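Long-range contacts in Iron(III) ABC transporter, periplasmic iron-compound-binding protein (Vibrio cholerae, PDB 5GGY), which probably binds iron(III)-siderophore complexes such as ferric Desferal in the periplasm and delivers them to an ABC transporter for iron uptake: residues 19-24 and 80-85; 41-46 and 59-64; 47-52 and 254-259. All blocks are in the same frame, centred on the assembly; numbering follows the deposited sequence.

Contact 1 (19-24 and 80-85)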
loop_
_atom_site.group_PDB
_atom_site.type_symbol
_atom_site.label_atom_id
_atom_site.label_comp_id
_atom_site.label_asym_id
_atom_site.label_seq_id
_atom_site.Cartn_x
_atom_site.Cartn_y
_atom_site.Cartn_z
ATOM N N VAL A 19 -15.028 19.475 11.369
ATOM C CA VAL A 19 -15.553 18.310 10.669
ATOM C C VAL A 19 -16.615 17.577 11.476
ATOM O O VAL A 19 -16.390 17.213 12.631
ATOM C CB VAL A 19 -14.430 17.316 10.319
ATOM C CG1 VAL A 19 -14.999 16.084 9.619
ATOM C CG2 VAL A 19 -13.382 17.989 9.455
ATOM N N VAL A 20 -17.778 17.379 10.863
ATOM C CA VAL A 20 -18.788 16.483 11.407
ATOM C C VAL A 20 -18.776 15.186 10.607
ATOM O O VAL A 20 -18.954 15.194 9.390
ATOM C CB VAL A 20 -20.199 17.107 11.377
ATOM C CG1 VAL A 20 -21.273 16.035 11.565
ATOM C CG2 VAL A 20 -20.326 18.179 12.445
ATOM N N VAL A 21 -18.550 14.073 11.294
ATOM C CA VAL A 21 -18.527 12.770 10.644
ATOM C C VAL A 21 -19.811 12.003 10.969
ATOM O O VAL A 21 -20.363 12.135 12.063
ATOM C CB VAL A 21 -17.274 11.962 11.061
ATOM C CG1 VAL A 21 -17.652 10.650 11.732
ATOM C CG2 VAL A 21 -16.389 11.716 9.853
ATOM N N LEU A 22 -20.298 11.220 10.009
ATOM C CA LEU A 22 -21.582 10.541 10.170
ATOM C C LEU A 22 -21.486 9.020 10.165
ATOM O O LEU A 22 -22.497 8.335 10.299
ATOM C CB LEU A 22 -22.552 10.983 9.076
ATOM C CG LEU A 22 -22.864 12.477 9.040
ATOM C CD1 LEU A 22 -23.986 12.743 8.063
ATOM C CD2 LEU A 22 -23.218 12.993 10.426
ATOM N N ASN A 23 -20.280 8.488 10.008
ATOM C CA ASN A 23 -20.098 7.042 10.031
ATOM C C ASN A 23 -18.811 6.647 10.746
ATOM O O ASN A 23 -17.884 7.448 10.862
ATOM C CB ASN A 23 -20.113 6.480 8.611
ATOM C CG ASN A 23 -21.067 5.314 8.460
ATOM O OD1 ASN A 23 -22.071 5.224 9.167
ATOM N ND2 ASN A 23 -20.758 4.412 7.537
ATOM N N TRP A 24 -18.764 5.407 11.224
ATOM C CA TRP A 24 -17.637 4.936 12.023
ATOM C C TRP A 24 -16.362 4.747 11.207
ATOM O O TRP A 24 -15.262 4.975 11.715
ATOM C CB TRP A 24 -18.003 3.628 12.724
ATOM C CG TRP A 24 -18.882 3.835 13.914
ATOM C CD1 TRP A 24 -19.238 5.033 14.470
ATOM C CD2 TRP A 24 -19.519 2.822 14.702
ATOM N NE1 TRP A 24 -20.056 4.826 15.555
ATOM C CE2 TRP A 24 -20.244 3.477 15.718
ATOM C CE3 TRP A 24 -19.549 1.426 14.648
ATOM C CZ2 TRP A 24 -20.988 2.785 16.671
ATOM C CZ3 TRP A 24 -20.286 0.741 15.595
ATOM C CH2 TRP A 24 -20.996 1.420 16.592
ATOM N N VAL A 80 -17.367 21.090 6.906
ATOM C CA VAL A 80 -17.654 19.962 6.030
ATOM C C VAL A 80 -18.349 18.853 6.803
ATOM O O VAL A 80 -18.100 18.655 7.992
ATOM C CB VAL A 80 -16.376 19.381 5.379
ATOM C CG1 VAL A 80 -16.002 20.161 4.125
ATOM C CG2 VAL A 80 -15.227 19.342 6.381
ATOM N N ILE A 81 -19.233 18.141 6.117
ATOM C CA ILE A 81 -19.882 16.966 6.679
ATOM C C ILE A 81 -19.486 15.737 5.871
ATOM O O ILE A 81 -19.666 15.701 4.655
ATOM C CB ILE A 81 -21.418 17.106 6.690
ATOM C CG1 ILE A 81 -21.841 18.307 7.542
ATOM C CG2 ILE A 81 -22.060 15.826 7.209
ATOM C CD1 ILE A 81 -23.334 18.572 7.532
ATOM N N LEU A 82 -18.932 14.734 6.543
ATOM C CA LEU A 82 -18.498 13.522 5.859
ATOM C C LEU A 82 -19.554 12.429 5.985
ATOM O O LEU A 82 -19.913 12.022 7.090
ATOM C CB LEU A 82 -17.154 13.040 6.412
ATOM C CG LEU A 82 -16.038 14.089 6.499
ATOM C CD1 LEU A 82 -14.709 13.427 6.819
ATOM C CD2 LEU A 82 -15.935 14.916 5.226
ATOM N N ALA A 83 -20.057 11.966 4.845
ATOM C CA ALA A 83 -21.122 10.970 4.827
ATOM C C ALA A 83 -20.730 9.723 4.037
ATOM O O ALA A 83 -19.913 9.784 3.121
ATOM C CB ALA A 83 -22.392 11.577 4.254
ATOM N N ALA A 84 -21.320 8.590 4.402
ATOM C CA ALA A 84 -21.054 7.331 3.715
ATOM C C ALA A 84 -22.332 6.745 3.131
ATOM O O ALA A 84 -23.356 7.427 3.048
ATOM C CB ALA A 84 -20.402 6.332 4.663
ATOM N N GLY A 85 -22.254 5.479 2.727
ATOM C CA GLY A 85 -23.383 4.757 2.164
ATOM C C GLY A 85 -24.706 4.838 2.911
ATOM O O GLY A 85 -25.730 5.146 2.303
#

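Contact 2 (41-46 and 59-64)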
loop_
_atom_site.group_PDB
_atom_site.type_symbol
_atom_site.label_atom_id
_atom_site.label_comp_id
_atom_site.label_asym_id
_atom_site.label_seq_id
_atom_site.Cartn_x
_atom_site.Cartn_y
_atom_site.Cartn_z
ATOM N N PRO A 41 -21.034 9.890 15.290
ATOM C CA PRO A 41 -22.215 9.137 15.724
ATOM C C PRO A 41 -21.921 7.988 16.692
ATOM O O PRO A 41 -20.856 7.371 16.610
ATOM C CB PRO A 41 -22.762 8.591 14.407
ATOM C CG PRO A 41 -21.531 8.339 13.595
ATOM C CD PRO A 41 -20.518 9.393 14.001
ATOM N N GLU A 42 -22.866 7.724 17.595
ATOM C CA GLU A 42 -22.845 6.561 18.492
ATOM C C GLU A 42 -21.489 6.293 19.146
ATOM O O GLU A 42 -20.918 5.212 19.001
ATOM C CB GLU A 42 -23.298 5.314 17.728
ATOM C CG GLU A 42 -24.696 5.430 17.136
ATOM C CD GLU A 42 -25.067 4.237 16.274
ATOM O OE1 GLU A 42 -25.170 4.406 15.041
ATOM O OE2 GLU A 42 -25.259 3.133 16.828
ATOM N N LEU A 43 -20.987 7.279 19.879
ATOM C CA LEU A 43 -19.649 7.196 20.454
ATOM C C LEU A 43 -19.505 6.123 21.532
ATOM O O LEU A 43 -18.457 5.483 21.633
ATOM C CB LEU A 43 -19.241 8.556 21.024
ATOM C CG LEU A 43 -19.073 9.662 19.980
ATOM C CD1 LEU A 43 -18.419 10.891 20.588
ATOM C CD2 LEU A 43 -18.269 9.154 18.798
ATOM N N SER A 44 -20.544 5.927 22.339
ATOM C CA SER A 44 -20.471 4.936 23.408
ATOM C C SER A 44 -20.523 3.526 22.832
ATOM O O SER A 44 -19.978 2.591 23.411
ATOM C CB SER A 44 -21.600 5.141 24.419
ATOM O OG SER A 44 -22.867 4.997 23.801
ATOM N N SER A 45 -21.179 3.384 21.684
ATOM C CA SER A 45 -21.245 2.107 20.978
ATOM C C SER A 45 -19.972 1.871 20.184
ATOM O O SER A 45 -19.565 0.735 19.955
ATOM C CB SER A 45 -22.460 2.066 20.051
ATOM O OG SER A 45 -23.360 1.059 20.461
ATOM N N TYR A 46 -19.348 2.968 19.770
ATOM C CA TYR A 46 -18.061 2.934 19.089
ATOM C C TYR A 46 -17.007 2.277 19.973
ATOM O O TYR A 46 -16.164 1.520 19.492
ATOM C CB TYR A 46 -17.631 4.356 18.707
ATOM C CG TYR A 46 -16.287 4.461 18.008
ATOM C CD1 TYR A 46 -16.207 4.562 16.623
ATOM C CD2 TYR A 46 -15.101 4.483 18.734
ATOM C CE1 TYR A 46 -14.986 4.671 15.983
ATOM C CE2 TYR A 46 -13.874 4.583 18.099
ATOM C CZ TYR A 46 -13.824 4.681 16.727
ATOM O OH TYR A 46 -12.606 4.786 16.097
ATOM N N VAL A 59 -15.113 15.331 21.174
ATOM C CA VAL A 59 -16.085 15.021 20.129
ATOM C C VAL A 59 -17.485 14.829 20.697
ATOM O O VAL A 59 -17.685 14.028 21.610
ATOM C CB VAL A 59 -15.691 13.749 19.360
ATOM C CG1 VAL A 59 -16.587 13.564 18.145
ATOM C CG2 VAL A 59 -14.228 13.811 18.954
ATOM N N GLN A 60 -18.453 15.561 20.152
ATOM C CA GLN A 60 -19.838 15.417 20.584
ATOM C C GLN A 60 -20.562 14.343 19.783
ATOM O O GLN A 60 -20.274 14.131 18.603
ATOM C CB GLN A 60 -20.591 16.742 20.462
ATOM C CG GLN A 60 -20.105 17.826 21.399
ATOM C CD GLN A 60 -21.240 18.690 21.910
ATOM O OE1 GLN A 60 -22.262 18.181 22.369
ATOM N NE2 GLN A 60 -21.070 20.003 21.824
ATOM N N ASP A 61 -21.504 13.669 20.436
ATOM C CA ASP A 61 -22.326 12.662 19.780
ATOM C C ASP A 61 -23.505 13.335 19.074
ATOM O O ASP A 61 -24.287 14.053 19.702
ATOM C CB ASP A 61 -22.816 11.627 20.794
ATOM C CG ASP A 61 -23.380 10.382 20.134
ATOM O OD1 ASP A 61 -24.218 10.509 19.214
ATOM O OD2 ASP A 61 -22.981 9.268 20.536
ATOM N N ILE A 62 -23.628 13.100 17.770
ATOM C CA ILE A 62 -24.656 13.757 16.970
ATOM C C ILE A 62 -25.777 12.807 16.547
ATOM O O ILE A 62 -26.503 13.082 15.590
ATOM C CB ILE A 62 -24.048 14.413 15.708
ATOM C CG1 ILE A 62 -23.007 13.497 15.066
ATOM C CG2 ILE A 62 -23.414 15.748 16.053
ATOM C CD1 ILE A 62 -23.574 12.528 14.053
ATOM N N GLY A 63 -25.912 11.693 17.258
ATOM C CA GLY A 63 -26.971 10.741 16.971
ATOM C C GLY A 63 -26.462 9.439 16.384
ATOM O O GLY A 63 -25.288 9.105 16.532
ATOM N N THR A 64 -27.343 8.698 15.720
ATOM C CA THR A 64 -26.966 7.424 15.120
ATOM C C THR A 64 -26.564 7.601 13.659
ATOM O O THR A 64 -26.869 8.618 13.037
ATOM C CB THR A 64 -28.107 6.392 15.214
ATOM O OG1 THR A 64 -29.223 6.831 14.429
ATOM C CG2 THR A 64 -28.549 6.211 16.660
HETATM O O HOH W 1 -23.009 7.962 22.886
#

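Contact 3 (47-52 and 254-259)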
loop_
_atom_site.group_PDB
_atom_site.type_symbol
_atom_site.label_atom_id
_atom_site.label_comp_id
_atom_site.label_asym_id
_atom_site.label_seq_id
_atom_site.Cartn_x
_atom_site.Cartn_y
_atom_site.Cartn_z
ATOM N N VAL A 47 -17.063 2.577 21.267
ATOM C CA VAL A 47 -16.116 2.038 22.237
ATOM C C VAL A 47 -16.134 0.510 22.259
ATOM O O VAL A 47 -15.090 -0.133 22.372
ATOM C CB VAL A 47 -16.413 2.578 23.655
ATOM C CG1 VAL A 47 -15.538 1.896 24.697
ATOM C CG2 VAL A 47 -16.224 4.091 23.689
ATOM N N GLN A 48 -17.322 -0.068 22.123
ATOM C CA GLN A 48 -17.480 -1.516 22.211
ATOM C C GLN A 48 -17.214 -2.222 20.883
ATOM O O GLN A 48 -16.670 -3.325 20.860
ATOM C CB GLN A 48 -18.886 -1.861 22.706
ATOM C CG GLN A 48 -19.266 -1.175 24.006
ATOM C CD GLN A 48 -18.358 -1.559 25.158
ATOM O OE1 GLN A 48 -17.921 -2.705 25.269
ATOM N NE2 GLN A 48 -18.067 -0.595 26.024
ATOM N N TRP A 49 -17.594 -1.585 19.780
ATOM C CA TRP A 49 -17.548 -2.237 18.475
ATOM C C TRP A 49 -16.300 -1.900 17.654
ATOM O O TRP A 49 -15.845 -2.722 16.855
ATOM C CB TRP A 49 -18.807 -1.885 17.674
ATOM C CG TRP A 49 -20.061 -2.491 18.236
ATOM C CD1 TRP A 49 -20.927 -1.920 19.124
ATOM C CD2 TRP A 49 -20.583 -3.795 17.950
ATOM N NE1 TRP A 49 -21.957 -2.786 19.405
ATOM C CE2 TRP A 49 -21.768 -3.944 18.697
ATOM C CE3 TRP A 49 -20.164 -4.849 17.132
ATOM C CZ2 TRP A 49 -22.537 -5.106 18.652
ATOM C CZ3 TRP A 49 -20.929 -6.000 17.087
ATOM C CH2 TRP A 49 -22.102 -6.119 17.843
ATOM N N VAL A 50 -15.747 -0.706 17.848
ATOM C CA VAL A 50 -14.592 -0.268 17.063
ATOM C C VAL A 50 -13.321 -0.154 17.902
ATOM O O VAL A 50 -12.230 -0.504 17.446
ATOM C CB VAL A 50 -14.853 1.090 16.390
ATOM C CG1 VAL A 50 -13.702 1.452 15.460
ATOM C CG2 VAL A 50 -16.161 1.052 15.623
ATOM N N VAL A 51 -13.478 0.353 19.122
ATOM C CA VAL A 51 -12.392 0.484 20.094
ATOM C C VAL A 51 -11.280 1.433 19.636
ATOM O O VAL A 51 -11.049 2.470 20.259
ATOM C CB VAL A 51 -11.771 -0.888 20.429
ATOM C CG1 VAL A 51 -10.745 -0.743 21.534
ATOM C CG2 VAL A 51 -12.852 -1.879 20.834
ATOM N N GLN A 52 -10.590 1.073 18.557
ATOM C CA GLN A 52 -9.486 1.884 18.048
ATOM C C GLN A 52 -9.759 2.382 16.627
ATOM O O GLN A 52 -10.315 1.652 15.804
ATOM C CB GLN A 52 -8.169 1.095 18.092
ATOM C CG GLN A 52 -8.142 -0.172 17.245
ATOM C CD GLN A 52 -8.849 -1.346 17.901
ATOM O OE1 GLN A 52 -8.617 -1.650 19.070
ATOM N NE2 GLN A 52 -9.723 -2.007 17.149
ATOM N N PRO A 254 -12.427 -7.116 19.635
ATOM C CA PRO A 254 -13.220 -6.156 18.852
ATOM C C PRO A 254 -12.428 -5.324 17.843
ATOM O O PRO A 254 -11.656 -4.445 18.218
ATOM C CB PRO A 254 -13.823 -5.253 19.931
ATOM C CG PRO A 254 -13.961 -6.142 21.111
ATOM C CD PRO A 254 -12.775 -7.066 21.068
ATOM N N VAL A 255 -12.621 -5.629 16.563
ATOM C CA VAL A 255 -12.101 -4.812 15.474
ATOM C C VAL A 255 -13.189 -4.635 14.425
ATOM O O VAL A 255 -13.729 -5.612 13.913
ATOM C CB VAL A 255 -10.856 -5.430 14.811
ATOM C CG1 VAL A 255 -10.410 -4.565 13.650
ATOM C CG2 VAL A 255 -9.725 -5.583 15.819
ATOM N N TRP A 256 -13.510 -3.385 14.116
ATOM C CA TRP A 256 -14.600 -3.077 13.200
ATOM C C TRP A 256 -14.306 -3.591 11.793
ATOM O O TRP A 256 -13.329 -3.187 11.158
ATOM C CB TRP A 256 -14.860 -1.569 13.183
ATOM C CG TRP A 256 -16.161 -1.157 12.546
ATOM C CD1 TRP A 256 -16.330 -0.216 11.574
ATOM C CD2 TRP A 256 -17.471 -1.661 12.846
ATOM N NE1 TRP A 256 -17.659 -0.102 11.247
ATOM C CE2 TRP A 256 -18.381 -0.980 12.012
ATOM C CE3 TRP A 256 -17.962 -2.623 13.736
ATOM C CZ2 TRP A 256 -19.754 -1.229 12.043
ATOM C CZ3 TRP A 256 -19.323 -2.869 13.764
ATOM C CH2 TRP A 256 -20.203 -2.176 12.923
ATOM N N SER A 257 -15.163 -4.489 11.317
ATOM C CA SER A 257 -14.976 -5.116 10.016
ATOM C C SER A 257 -15.573 -4.276 8.894
ATOM O O SER A 257 -15.630 -4.709 7.744
ATOM C CB SER A 257 -15.595 -6.513 10.006
ATOM O OG SER A 257 -15.153 -7.280 11.114
ATOM N N TYR A 258 -16.021 -3.075 9.240
ATOM C CA TYR A 258 -16.559 -2.143 8.258
ATOM C C TYR A 258 -15.950 -0.758 8.454
ATOM O O TYR A 258 -16.661 0.247 8.478
ATOM C CB TYR A 258 -18.082 -2.076 8.359
ATOM C CG TYR A 258 -18.729 -3.425 8.598
ATOM C CD1 TYR A 258 -19.074 -3.833 9.881
ATOM C CD2 TYR A 258 -18.982 -4.293 7.545
ATOM C CE1 TYR A 258 -19.658 -5.059 10.107
ATOM C CE2 TYR A 258 -19.569 -5.527 7.761
ATOM C CZ TYR A 258 -19.905 -5.904 9.046
ATOM O OH TYR A 258 -20.488 -7.129 9.279
ATOM N N GLY A 259 -14.629 -0.713 8.596
ATOM C CA GLY A 259 -13.940 0.526 8.908
ATOM C C GLY A 259 -13.096 1.083 7.777
ATOM O O GLY A 259 -13.366 0.835 6.602
HETATM O O HOH W 2 -11.517 -1.382 15.168
HETATM O O HOH W 3 -9.674 -4.405 20.147
#

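Contact 1 (19-24 and 80-85)
Val20 lies opposite Ile81 and hydrogen-bonds to the residues on either side of it, Val80 and Leu82, where strands 19-21 and 80-83 run side by side, neighbours in the three-stranded parallel sheet of the N-terminal lobe of a periplasmic binding protein. The strand axes approach to 4.8 Å with a 21° twist. Val20 gives its N-H to Val80 O (N to O 3.2 Å), and its own O receives Leu82 N at 2.9 Å. Past the end of strand 19-21 the ladder fades into a weak, bent bond from Leu22 N to Leu82 O, 3.1 Å long.

The valines and Ile81 are beta-branched, which suits extended strands, and side chains alternate between two apolar layers. On one face Leu82 lies against Val19 and Val21 of the neighbouring strand, with its CG 3.8 Å from Val19 CG1 and its CB 3.8 Å from Val21 CG2; Leu26 and Val30 of helix 24-32 close over it. On the other face lie Val20 and Ile81, facing Ile73 of helix 70-75. Leu22 joins that layer because its CG is turned away from its carbonyl carbon (chi1 -60°), which sends CD1 to within 3.7 Å of Ile81 CG2. Where the strands end, small Ala84 lets the Asn23 amide come close: ND2 rests 3.5 Å from Ala84 CB, while OD1 accepts from Gln87 NE2 and Gln87 OE1 takes the N-H of Ala84.

Contact 2 (41-46 and 59-64)
The flat carboxylate of Asp61 is gripped from two directions. Leu43 N reaches OD2 from above the carboxylate plane, about 40° out of it, in a hydrogen bond of 2.9 Å. OD1 is met nearly along its C-O direction by Gly63 N at 2.8 Å, an Asx turn within the 59-64 segment. With CG lying opposite the backbone N of Asp61 (chi1 -166°), the carboxylate swings out of strand 60-61 to the start of helix 43-49. A water donates to OD2 and accepts from Ser44 N, linking the next N-H of the first turn to the same oxygen.

Pro41 sets its CB 3.3 Å from Gly63 O and 4.0 Å from Ile62 CD1. Just beyond it Glu42 N gives a 3.0 Å hydrogen bond to Gly63 O. Glycine suits position 63, since its backbone angles would press a CB against the preceding carbonyl oxygen. Glu42 stretches out across Thr64, with OE1 3.5 Å from Thr64 CB, on its way to a salt bridge with Arg65. Leu43 slides past the Asp61 side chain in the opposite direction and sets CD1 4.1 Å from Val59 CG1, joining the start of helix 43-49 to the residue just before strand 60-61 within the beta-alpha-beta unit of strand 39-40, helix 43-49 and strand 60-61.

An acid at position 61 is therefore well placed: it takes the Leu43 N-H directly and that of Ser44 through water, two first-turn N-H groups that have no preceding turn to bond to, and the positive end of the helix dipole would probably favour its ionised form. The neighbouring Glu42 carboxylate meets a different demand, its charge probably being balanced by the salt bridge to Arg65.

Contact 3 (47-52 and 254-259)
Trp256 holds its CG trans to the backbone N (chi1 -166°), a turn that lays the indole against Val50 and Trp49. Gln52 places its CG between its own N and carbonyl carbon (chi1 61°) and then folds back at CG, which carries the amide to Pro254.

Val50 CG2 sits over one face of the Trp256 ring, 4.2 Å from the centroid of the five-membered ring, a CH-pi contact; Tyr258 CD1 lies over the opposite face, toward the rim. Trp49 crosses obliquely at the outer end, CE3 to Trp256 CZ3 4.0 Å. Compact Pro254 fits beside Val51, CB to CG2 3.6 Å.

The polar grip comes from glutamine, whose amide both donates and accepts. Gln52 NE2 makes a straight bond (171°) to Pro254 O, 3.3 Å long, on a lone pair in the carbonyl plane. One water bridges Gln52 OE1 and Pro254 O, and a second joins NE2 to Trp256 N.

The C-terminal end of helix 43-49 and the residues that follow it thus join the N-terminal lobe to the loop between strand 249-252 and helix 262-276 of the C-terminal lobe, an interlobe contact consistent with a place beside the cleft where relatives hold ferric siderophores.

In the fold
Along the chain the segments come in the order 19-24, 41-46, 47-52, 59-64, 80-85 and 254-259. Both halves of contact 2 therefore fall between those of contact 1, whereas contact 3 ties this region to a distant part of the sequence. The centres of contacts 1 and 2 lie about 12 Å apart in the N-terminal lobe, and that of contact 3, about 6 Å from the centre of the chain, is about 13 Å from contact 2 and 17 Å from contact 1. Helix 43-49 serves contacts 2 and 3. Trp24, at the end of segment 19-24 and the start of helix 24-32, reaches contacts 2 and 3: NE1 probably bonds to Pro41 O, and its indole packs on Val50 and Trp256.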